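Local coordinates for protein putative alpha-ketoglutarate-dependent taurine dioxygenase (Burkholderia xenovorans, PDB 5HSX) that probably acts as an iron(II)- and 2-oxoglutarate-dependent dioxygenase of the TauD/TfdA family, using molecular oxygen to oxidise an organic substrate, at residues 71-76 with 96-101; 168-173 with 216-221; 264-269 with 288-293. All coordinates share one frame; numbering follows the deposited sequence. Where two conformers were deposited one is given.

Contact 1: 71-76 with 96-101; sequences QHVAFS and PEVYSI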
loop_
_atom_site.group_PDB
_atom_site.type_symbol
_atom_site.label_atom_id
_atom_site.label_comp_id
_atom_site.label_asym_id
_atom_site.label_seq_id
_atom_site.Cartn_x
_atom_site.Cartn_y
_atom_site.Cartn_z
ATOM N N GLN B 71 2.831 -29.287 -11.962
ATOM C CA GLN B 71 3.815 -28.952 -10.937
ATOM C C GLN B 71 3.214 -28.044 -9.875
ATOM O O GLN B 71 3.521 -28.181 -8.687
ATOM C CB GLN B 71 5.042 -28.307 -11.579
ATOM C CG GLN B 71 5.906 -29.302 -12.351
ATOM C CD GLN B 71 6.823 -28.625 -13.364
ATOM O OE1 GLN B 71 6.634 -27.457 -13.712
ATOM N NE2 GLN B 71 7.818 -29.366 -13.844
ATOM N N HIS B 72 2.347 -27.117 -10.288
ATOM C CA HIS B 72 1.658 -26.242 -9.343
ATOM C C HIS B 72 0.791 -27.058 -8.386
ATOM O O HIS B 72 0.810 -26.843 -7.166
ATOM C CB HIS B 72 0.832 -25.224 -10.144
ATOM C CG HIS B 72 0.151 -24.170 -9.325
ATOM N ND1 HIS B 72 -0.521 -23.112 -9.908
ATOM C CD2 HIS B 72 0.027 -24.001 -7.987
ATOM C CE1 HIS B 72 -1.026 -22.339 -8.964
ATOM N NE2 HIS B 72 -0.710 -22.857 -7.790
ATOM N N VAL B 73 0.032 -28.016 -8.920
ATOM C CA VAL B 73 -0.793 -28.866 -8.066
ATOM C C VAL B 73 0.083 -29.718 -7.159
ATOM O O VAL B 73 -0.197 -29.866 -5.961
ATOM C CB VAL B 73 -1.739 -29.733 -8.923
ATOM C CG1 VAL B 73 -2.396 -30.829 -8.073
ATOM C CG2 VAL B 73 -2.795 -28.855 -9.588
ATOM N N ALA B 74 1.159 -30.290 -7.710
ATOM C CA ALA B 74 2.030 -31.151 -6.912
ATOM C C ALA B 74 2.671 -30.383 -5.762
ATOM O O ALA B 74 2.776 -30.900 -4.643
ATOM C CB ALA B 74 3.101 -31.789 -7.796
ATOM N N PHE B 75 3.103 -29.146 -6.017
ATOM C CA PHE B 75 3.638 -28.330 -4.934
ATOM C C PHE B 75 2.587 -28.088 -3.865
ATOM O O PHE B 75 2.869 -28.204 -2.666
ATOM C CB PHE B 75 4.149 -26.993 -5.471
ATOM C CG PHE B 75 4.490 -25.992 -4.391
ATOM C CD1 PHE B 75 5.679 -26.093 -3.683
ATOM C CD2 PHE B 75 3.626 -24.948 -4.089
ATOM C CE1 PHE B 75 6.001 -25.170 -2.690
ATOM C CE2 PHE B 75 3.941 -24.022 -3.091
ATOM C CZ PHE B 75 5.133 -24.141 -2.395
ATOM N N SER B 76 1.366 -27.752 -4.288
ATOM C CA SER B 76 0.307 -27.419 -3.344
ATOM C C SER B 76 -0.056 -28.607 -2.463
ATOM O O SER B 76 -0.321 -28.437 -1.266
ATOM C CB SER B 76 -0.920 -26.936 -4.107
ATOM O OG SER B 76 -0.567 -25.908 -5.005
ATOM N N PRO B 96 -9.237 -29.692 -12.392
ATOM C CA PRO B 96 -10.270 -29.117 -11.514
ATOM C C PRO B 96 -9.698 -28.357 -10.334
ATOM O O PRO B 96 -10.430 -27.581 -9.708
ATOM C CB PRO B 96 -11.067 -30.347 -11.055
ATOM C CG PRO B 96 -10.089 -31.477 -11.158
ATOM C CD PRO B 96 -9.233 -31.167 -12.354
ATOM N N GLU B 97 -8.416 -28.539 -10.020
ATOM C CA GLU B 97 -7.799 -27.865 -8.883
ATOM C C GLU B 97 -7.304 -26.472 -9.214
ATOM O O GLU B 97 -6.964 -25.722 -8.296
ATOM C CB GLU B 97 -6.605 -28.665 -8.352
ATOM C CG GLU B 97 -6.850 -30.149 -8.184
ATOM C CD GLU B 97 -6.557 -30.937 -9.447
ATOM O OE1 GLU B 97 -6.462 -32.175 -9.342
ATOM O OE2 GLU B 97 -6.426 -30.326 -10.539
ATOM N N VAL B 98 -7.224 -26.112 -10.491
ATOM C CA VAL B 98 -6.540 -24.896 -10.915
ATOM C C VAL B 98 -7.568 -23.895 -11.420
ATOM O O VAL B 98 -8.397 -24.223 -12.277
ATOM C CB VAL B 98 -5.486 -25.202 -11.990
ATOM C CG1 VAL B 98 -4.759 -23.927 -12.392
ATOM C CG2 VAL B 98 -4.510 -26.243 -11.468
ATOM N N TYR B 99 -7.505 -22.674 -10.896
ATOM C CA TYR B 99 -8.413 -21.599 -11.267
ATOM C C TYR B 99 -7.657 -20.565 -12.083
ATOM O O TYR B 99 -6.586 -20.104 -11.670
ATOM C CB TYR B 99 -9.021 -20.944 -10.027
ATOM C CG TYR B 99 -9.664 -21.943 -9.099
ATOM C CD1 TYR B 99 -8.945 -22.505 -8.050
ATOM C CD2 TYR B 99 -10.982 -22.337 -9.278
ATOM C CE1 TYR B 99 -9.523 -23.430 -7.200
ATOM C CE2 TYR B 99 -11.572 -23.261 -8.432
ATOM C CZ TYR B 99 -10.836 -23.806 -7.397
ATOM O OH TYR B 99 -11.408 -24.724 -6.548
ATOM N N SER B 100 -8.223 -20.194 -13.226
ATOM C CA SER B 100 -7.610 -19.219 -14.119
ATOM C C SER B 100 -8.005 -17.811 -13.690
ATOM O O SER B 100 -9.180 -17.546 -13.423
ATOM C CB SER B 100 -8.041 -19.487 -15.563
ATOM O OG SER B 100 -7.511 -18.522 -16.455
ATOM N N ILE B 101 -7.018 -16.919 -13.605
ATOM C CA ILE B 101 -7.236 -15.508 -13.297
ATOM C C ILE B 101 -6.684 -14.700 -14.466
ATOM O O ILE B 101 -5.471 -14.702 -14.716
ATOM C CB ILE B 101 -6.574 -15.087 -11.977
ATOM C CG1 ILE B 101 -7.361 -15.614 -10.779
ATOM C CG2 ILE B 101 -6.460 -13.569 -11.892
ATOM C CD1 ILE B 101 -6.787 -16.853 -10.181
#
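A first torsion of 168° swings Val73 CG1 away from the amide nitrogen and leaves CG2 as the branch that reaches across to Val98, and Val98, with a similar first torsion, offers its own CG2 in return. The two methyls meet at 3.6 Å between Val73 CG2 and Val98 CG2, the side chains lying at a slant to each other. Glu97 approaches the same methyl at about a right angle, its CB 4.0 Å from Val73 CG2. A bend at chi2 (88°) folds the glutamate back, and its OE2 also comes to 4.0 Å from Val73 CG2. A single methyl of helix 69-77 thus rests against two consecutive residues, Glu97 and Val98, of segment 96-101. Val98 also packs on Tyr289 of strand 287-293. One turn along the helix from His72, the Ser76 hydroxyl gives a hydrogen bond to the His72 carbonyl, 2.7 Å from Ser76 OG to His72 O, and the Ser76 amide reaches that oxygen from the opposite face of its plane. Ser76 OG is also hydrogen-bonded to Thr291 OG1 of strand 287-293, which ties the helix to the sheet. No hydrogen bond joins the two segments, so helix and segment 96-101 meet here through van der Waals packing.

Contact 2: 168-173 with 216-221; sequences SFVDGL and RALYVS
The C-terminal part of helix 164-171 packs here on strand 216-218, the strand that pairs antiparallel with strand 200-209 in the five-stranded antiparallel sheet. The contact has a polar end and an apolar end. At the polar end Asp171 and Arg216 form a salt bridge, with Asp171 OD2 3.0 Å from Arg216 NH1. The arginine reaches the helix with its chain extended from CG to NE, chi2 and chi3 both close to 180°, and brings the NH1 corner of its guanidinium to the acid. The two side chains cross at about a right angle, and the carboxylate and guanidinium planes stand 86° apart. The pair is therefore not the flat, two-pronged kind: NH1 alone lies close to the carboxylate, while Asp171 OD1 stands 3.6 Å from the same Arg216 NH1. Tyr159 of the preceding helix completes the group, its hydroxyl hydrogen-bonded both to Asp171 OD1 and to Arg216 NH1, while Pro301 lies against both charged side chains.

At the apolar end, Val170 points its CB toward the strand, and its CG2 meets Leu218 CD1 at 4.4 Å, a loose touch between buried side chains. Val207 of strand 200-209 packs against Val170, and helix 233-247 against Leu218. Beyond Leu218 the strand gives way to an inverse gamma turn centred on Tyr219. With one nitrogen facing one carboxylate oxygen and the planes nearly perpendicular, the ion pair probably relies more on charge attraction and on the shared tyrosine hydroxyl than on matched, in-plane hydrogen bonds.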
loop_
_atom_site.group_PDB
_atom_site.type_symbol
_atom_site.label_atom_id
_atom_site.label_comp_id
_atom_site.label_asym_id
_atom_site.label_seq_id
_atom_site.Cartn_x
_atom_site.Cartn_y
_atom_site.Cartn_z
ATOM N N SER B 168 -11.298 -7.308 23.988
ATOM C CA SER B 168 -12.264 -8.061 24.787
ATOM C C SER B 168 -13.664 -7.957 24.205
ATOM O O SER B 168 -14.437 -8.926 24.240
ATOM C CB SER B 168 -12.260 -7.564 26.233
ATOM O OG SER B 168 -11.135 -8.049 26.921
ATOM N N PHE B 169 -14.012 -6.781 23.670
ATOM C CA PHE B 169 -15.319 -6.584 23.049
ATOM C C PHE B 169 -15.499 -7.465 21.811
ATOM O O PHE B 169 -16.477 -8.213 21.708
ATOM C CB PHE B 169 -15.491 -5.101 22.697
ATOM C CG PHE B 169 -16.832 -4.760 22.096
ATOM C CD1 PHE B 169 -18.009 -5.228 22.664
ATOM C CD2 PHE B 169 -16.909 -3.937 20.981
ATOM C CE1 PHE B 169 -19.242 -4.895 22.111
ATOM C CE2 PHE B 169 -18.135 -3.603 20.423
ATOM C CZ PHE B 169 -19.300 -4.077 20.981
ATOM N N VAL B 170 -14.577 -7.382 20.847
ATOM C CA VAL B 170 -14.765 -8.137 19.612
ATOM C C VAL B 170 -14.566 -9.634 19.831
ATOM O O VAL B 170 -15.101 -10.437 19.060
ATOM C CB VAL B 170 -13.852 -7.611 18.480
ATOM C CG1 VAL B 170 -14.135 -6.127 18.240
ATOM C CG2 VAL B 170 -12.383 -7.831 18.807
ATOM N N ASP B 171 -13.841 -10.039 20.881
ATOM C CA ASP B 171 -13.713 -11.470 21.189
ATOM C C ASP B 171 -15.072 -12.159 21.241
ATOM O O ASP B 171 -15.209 -13.321 20.830
ATOM C CB ASP B 171 -13.016 -11.679 22.538
ATOM C CG ASP B 171 -11.522 -11.481 22.484
ATOM O OD1 ASP B 171 -10.938 -11.448 21.378
ATOM O OD2 ASP B 171 -10.930 -11.357 23.581
ATOM N N GLY B 172 -16.079 -11.471 21.777
ATOM C CA GLY B 172 -17.398 -12.041 21.974
ATOM C C GLY B 172 -18.376 -11.853 20.835
ATOM O O GLY B 172 -19.524 -12.296 20.950
ATOM N N LEU B 173 -17.969 -11.225 19.735
ATOM C CA LEU B 173 -18.887 -10.877 18.658
ATOM C C LEU B 173 -18.842 -11.893 17.526
ATOM O O LEU B 173 -17.819 -12.538 17.284
ATOM C CB LEU B 173 -18.557 -9.488 18.104
ATOM C CG LEU B 173 -18.688 -8.340 19.112
ATOM C CD1 LEU B 173 -18.338 -7.009 18.458
ATOM C CD2 LEU B 173 -20.094 -8.302 19.699
ATOM N N ARG B 216 -4.846 -14.978 17.656
ATOM C CA ARG B 216 -6.167 -14.452 17.334
ATOM C C ARG B 216 -6.073 -13.505 16.149
ATOM O O ARG B 216 -5.267 -12.568 16.160
ATOM C CB ARG B 216 -6.764 -13.734 18.542
ATOM C CG ARG B 216 -7.073 -14.719 19.656
ATOM C CD ARG B 216 -7.546 -14.025 20.895
ATOM N NE ARG B 216 -7.780 -15.000 21.958
ATOM C CZ ARG B 216 -8.350 -14.704 23.120
ATOM N NH1 ARG B 216 -8.744 -13.458 23.359
ATOM N NH2 ARG B 216 -8.522 -15.656 24.037
ATOM N N ALA B 217 -6.903 -13.748 15.138
ATOM C CA ALA B 217 -6.971 -12.906 13.948
ATOM C C ALA B 217 -8.252 -12.091 13.956
ATOM O O ALA B 217 -9.323 -12.614 14.267
ATOM C CB ALA B 217 -6.919 -13.754 12.670
ATOM N N LEU B 218 -8.146 -10.816 13.570
ATOM C CA LEU B 218 -9.317 -9.955 13.424
ATOM C C LEU B 218 -9.976 -10.322 12.095
ATOM O O LEU B 218 -9.569 -9.858 11.026
ATOM C CB LEU B 218 -8.905 -8.483 13.500
ATOM C CG LEU B 218 -9.975 -7.393 13.518
ATOM C CD1 LEU B 218 -10.990 -7.661 14.622
ATOM C CD2 LEU B 218 -9.317 -6.013 13.706
ATOM N N TYR B 219 -10.989 -11.191 12.165
ATOM C CA TYR B 219 -11.466 -11.956 11.008
ATOM C C TYR B 219 -12.600 -11.201 10.316
ATOM O O TYR B 219 -13.740 -11.650 10.253
ATOM C CB TYR B 219 -11.922 -13.337 11.480
ATOM C CG TYR B 219 -11.980 -14.427 10.430
ATOM C CD1 TYR B 219 -10.831 -14.849 9.779
ATOM C CD2 TYR B 219 -13.180 -15.066 10.131
ATOM C CE1 TYR B 219 -10.871 -15.872 8.830
ATOM C CE2 TYR B 219 -13.234 -16.087 9.184
ATOM C CZ TYR B 219 -12.075 -16.487 8.540
ATOM O OH TYR B 219 -12.114 -17.515 7.613
ATOM N N VAL B 220 -12.261 -10.034 9.755
ATOM C CA VAL B 220 -13.282 -9.061 9.374
ATOM C C VAL B 220 -13.436 -8.919 7.860
ATOM O O VAL B 220 -14.109 -7.986 7.412
ATOM C CB VAL B 220 -13.027 -7.685 10.018
ATOM C CG1 VAL B 220 -13.224 -7.753 11.537
ATOM C CG2 VAL B 220 -11.624 -7.154 9.679
ATOM N N SER B 221 -12.850 -9.831 7.064
ATOM C CA SER B 221 -13.069 -10.017 5.620
ATOM C C SER B 221 -13.970 -8.952 4.979
ATOM O O SER B 221 -15.167 -9.207 4.765
ATOM C CB SER B 221 -13.669 -11.411 5.391
ATOM O OG SER B 221 -13.623 -11.764 4.021
#

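Contact 3: 264-269 with 288-293; sequences AFWDNR and LYRTTL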
loop_
_atom_site.group_PDB
_atom_site.type_symbol
_atom_site.label_atom_id
_atom_site.label_comp_id
_atom_site.label_asym_id
_atom_site.label_seq_id
_atom_site.Cartn_x
_atom_site.Cartn_y
_atom_site.Cartn_z
ATOM N N ALA B 264 2.848 -16.534 -4.997
ATOM C CA ALA B 264 2.438 -16.048 -3.686
ATOM C C ALA B 264 1.663 -17.148 -2.975
ATOM O O ALA B 264 0.754 -17.747 -3.559
ATOM C CB ALA B 264 1.578 -14.783 -3.810
ATOM N N PHE B 265 2.023 -17.403 -1.717
ATOM C CA PHE B 265 1.462 -18.485 -0.906
ATOM C C PHE B 265 1.039 -17.835 0.405
ATOM O O PHE B 265 1.897 -17.398 1.179
ATOM C CB PHE B 265 2.532 -19.566 -0.695
ATOM C CG PHE B 265 2.079 -20.825 0.037
ATOM C CD1 PHE B 265 0.760 -21.045 0.414
ATOM C CD2 PHE B 265 3.020 -21.803 0.325
ATOM C CE1 PHE B 265 0.397 -22.224 1.063
ATOM C CE2 PHE B 265 2.668 -22.978 0.977
ATOM C CZ PHE B 265 1.352 -23.187 1.352
ATOM N N TRP B 266 -0.268 -17.710 0.650
ATOM C CA TRP B 266 -0.703 -16.966 1.827
ATOM C C TRP B 266 -1.654 -17.773 2.700
ATOM O O TRP B 266 -2.365 -18.667 2.230
ATOM C CB TRP B 266 -1.360 -15.626 1.469
ATOM C CG TRP B 266 -2.659 -15.669 0.712
ATOM C CD1 TRP B 266 -3.918 -15.641 1.243
ATOM C CD2 TRP B 266 -2.823 -15.652 -0.712
ATOM N NE1 TRP B 266 -4.856 -15.641 0.234
ATOM C CE2 TRP B 266 -4.211 -15.643 -0.974
ATOM C CE3 TRP B 266 -1.933 -15.661 -1.789
ATOM C CZ2 TRP B 266 -4.731 -15.639 -2.275
ATOM C CZ3 TRP B 266 -2.453 -15.649 -3.085
ATOM C CH2 TRP B 266 -3.840 -15.649 -3.311
ATOM N N ASP B 267 -1.644 -17.421 3.985
ATOM C CA ASP B 267 -2.438 -18.076 5.024
ATOM C C ASP B 267 -3.713 -17.257 5.204
ATOM O O ASP B 267 -3.698 -16.196 5.831
ATOM C CB ASP B 267 -1.637 -18.170 6.324
ATOM C CG ASP B 267 -2.377 -18.930 7.421
ATOM O OD1 ASP B 267 -3.593 -19.181 7.272
ATOM O OD2 ASP B 267 -1.741 -19.257 8.443
ATOM N N ASN B 268 -4.823 -17.761 4.655
ATOM C CA ASN B 268 -6.119 -17.090 4.747
ATOM C C ASN B 268 -6.675 -17.034 6.160
ATOM O O ASN B 268 -7.652 -16.317 6.395
ATOM C CB ASN B 268 -7.145 -17.801 3.875
ATOM C CG ASN B 268 -6.966 -17.515 2.423
ATOM O OD1 ASN B 268 -6.935 -16.353 2.004
ATOM N ND2 ASN B 268 -6.855 -18.576 1.626
ATOM N N ARG B 269 -6.129 -17.794 7.095
ATOM C CA ARG B 269 -6.621 -17.685 8.453
ATOM C C ARG B 269 -6.080 -16.461 9.172
ATOM O O ARG B 269 -6.590 -16.119 10.246
ATOM C CB ARG B 269 -6.270 -18.961 9.220
ATOM C CG ARG B 269 -6.744 -20.201 8.471
ATOM C CD ARG B 269 -6.085 -21.451 8.981
ATOM N NE ARG B 269 -4.647 -21.415 8.763
ATOM C CZ ARG B 269 -3.834 -22.443 8.999
ATOM N NH1 ARG B 269 -4.322 -23.600 9.439
ATOM N NH2 ARG B 269 -2.532 -22.314 8.788
ATOM N N LEU B 288 -2.743 -15.448 -14.462
ATOM C CA LEU B 288 -2.257 -16.163 -13.296
ATOM C C LEU B 288 -3.112 -17.405 -13.104
ATOM O O LEU B 288 -4.186 -17.543 -13.696
ATOM C CB LEU B 288 -2.291 -15.284 -12.035
ATOM C CG LEU B 288 -1.470 -13.986 -12.052
ATOM C CD1 LEU B 288 -2.287 -12.825 -12.600
ATOM C CD2 LEU B 288 -0.939 -13.662 -10.651
ATOM N N TYR B 289 -2.617 -18.321 -12.274
ATOM C CA TYR B 289 -3.360 -19.523 -11.921
ATOM C C TYR B 289 -3.265 -19.728 -10.423
ATOM O O TYR B 289 -2.220 -19.458 -9.822
ATOM C CB TYR B 289 -2.835 -20.761 -12.660
ATOM C CG TYR B 289 -3.003 -20.652 -14.149
ATOM C CD1 TYR B 289 -4.217 -20.960 -14.758
ATOM C CD2 TYR B 289 -1.954 -20.218 -14.949
ATOM C CE1 TYR B 289 -4.376 -20.841 -16.143
ATOM C CE2 TYR B 289 -2.101 -20.103 -16.320
ATOM C CZ TYR B 289 -3.310 -20.416 -16.908
ATOM O OH TYR B 289 -3.441 -20.294 -18.268
ATOM N N ARG B 290 -4.363 -20.191 -9.824
ATOM C CA ARG B 290 -4.466 -20.315 -8.381
ATOM C C ARG B 290 -4.923 -21.719 -8.016
ATOM O O ARG B 290 -5.770 -22.310 -8.693
ATOM C CB ARG B 290 -5.444 -19.282 -7.779
ATOM C CG ARG B 290 -5.683 -19.490 -6.285
ATOM C CD ARG B 290 -6.495 -18.401 -5.593
ATOM N NE ARG B 290 -7.613 -17.887 -6.373
ATOM C CZ ARG B 290 -8.793 -18.485 -6.516
ATOM N NH1 ARG B 290 -9.033 -19.655 -5.949
ATOM N NH2 ARG B 290 -9.741 -17.910 -7.240
ATOM N N THR B 291 -4.336 -22.252 -6.958
ATOM C CA THR B 291 -4.876 -23.409 -6.261
ATOM C C THR B 291 -5.211 -22.966 -4.846
ATOM O O THR B 291 -4.654 -21.983 -4.344
ATOM C CB THR B 291 -3.874 -24.563 -6.224
ATOM O OG1 THR B 291 -2.671 -24.115 -5.584
ATOM C CG2 THR B 291 -3.546 -25.047 -7.639
ATOM N N THR B 292 -6.148 -23.659 -4.198
ATOM C CA THR B 292 -6.412 -23.340 -2.802
ATOM C C THR B 292 -6.570 -24.634 -2.016
ATOM O O THR B 292 -6.896 -25.691 -2.567
ATOM C CB THR B 292 -7.639 -22.409 -2.598
ATOM O OG1 THR B 292 -8.852 -23.152 -2.600
ATOM C CG2 THR B 292 -7.731 -21.336 -3.687
ATOM N N LEU B 293 -6.290 -24.537 -0.727
ATOM C CA LEU B 293 -6.239 -25.686 0.162
ATOM C C LEU B 293 -7.446 -25.672 1.090
ATOM O O LEU B 293 -7.772 -24.631 1.672
ATOM C CB LEU B 293 -4.938 -25.681 0.964
ATOM C CG LEU B 293 -3.650 -25.644 0.131
ATOM C CD1 LEU B 293 -2.423 -25.668 1.039
ATOM C CD2 LEU B 293 -3.604 -26.801 -0.859
#
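Leu293, Phe265 and Trp266 join two strands of the main sheet of this cupin-clan, double-stranded beta-helix fold, reaching across strand 135-140, which runs between strands 263-267 and 287-293. Because that strand intervenes, the backbones stay well apart, the nearest pair of CA atoms, Phe265 CA and Thr292 CA, being 9.4 Å from each other, and only side chains bridge the gap. Leu293 points its CB toward segment 264-269, and its CD1 lies 4.5 Å from Phe265 CE1, approaching the ring obliquely. With CG anti to the backbone N (chi1 -175°), the Phe265 ring extends toward this leucine; it also packs on Ile137 of the intervening strand and meets the ring of Phe79 edge-to-face.

Trp266, the next residue, makes a separate touch: its CH2 corner comes to 4.5 Å from Arg290 CD, again obliquely. The arginine's charged end is held by the carbonyl of Val320 in the C-terminal helix. The indole also meets the ring of His273 and lies about 5 Å from the bound sodium ion, held by His123, Asp125, His273 and Asn323; the two histidines and Asp125 probably match the iron ligands of relatives. Past the strand end, Arg269 grips the Asp267 carboxylate side-on, while its own amide closes an Asx turn. Arg269 NE and the Arg269 backbone N reach Asp267 OD1 from opposite faces of the carboxylate plane, NE lying 2.9 Å from that oxygen.

In the fold
From the N terminus, contact 1 comes first, closing a largely irregular loop of 19 residues between helix 69-77 and segment 96-101. Contact 2 follows, joining helix 164-171 to strand 216-218 after 42 residues that include strands of the five-stranded sheet. Contact 3 is last and closes a loop of 18 residues that contains strand 271-274. The three are in series along the chain, neither enclosing nor crossing one another. In space, contacts 1 and 3 adjoin through neighbouring strands 99-101 and 287-293, and Ser76 OG lies 2.8 Å from Thr291 OG1. Contact 2 sits on the other side of the chain's centre from contact 1, yet Ala217 packs on Arg269 of contact 3.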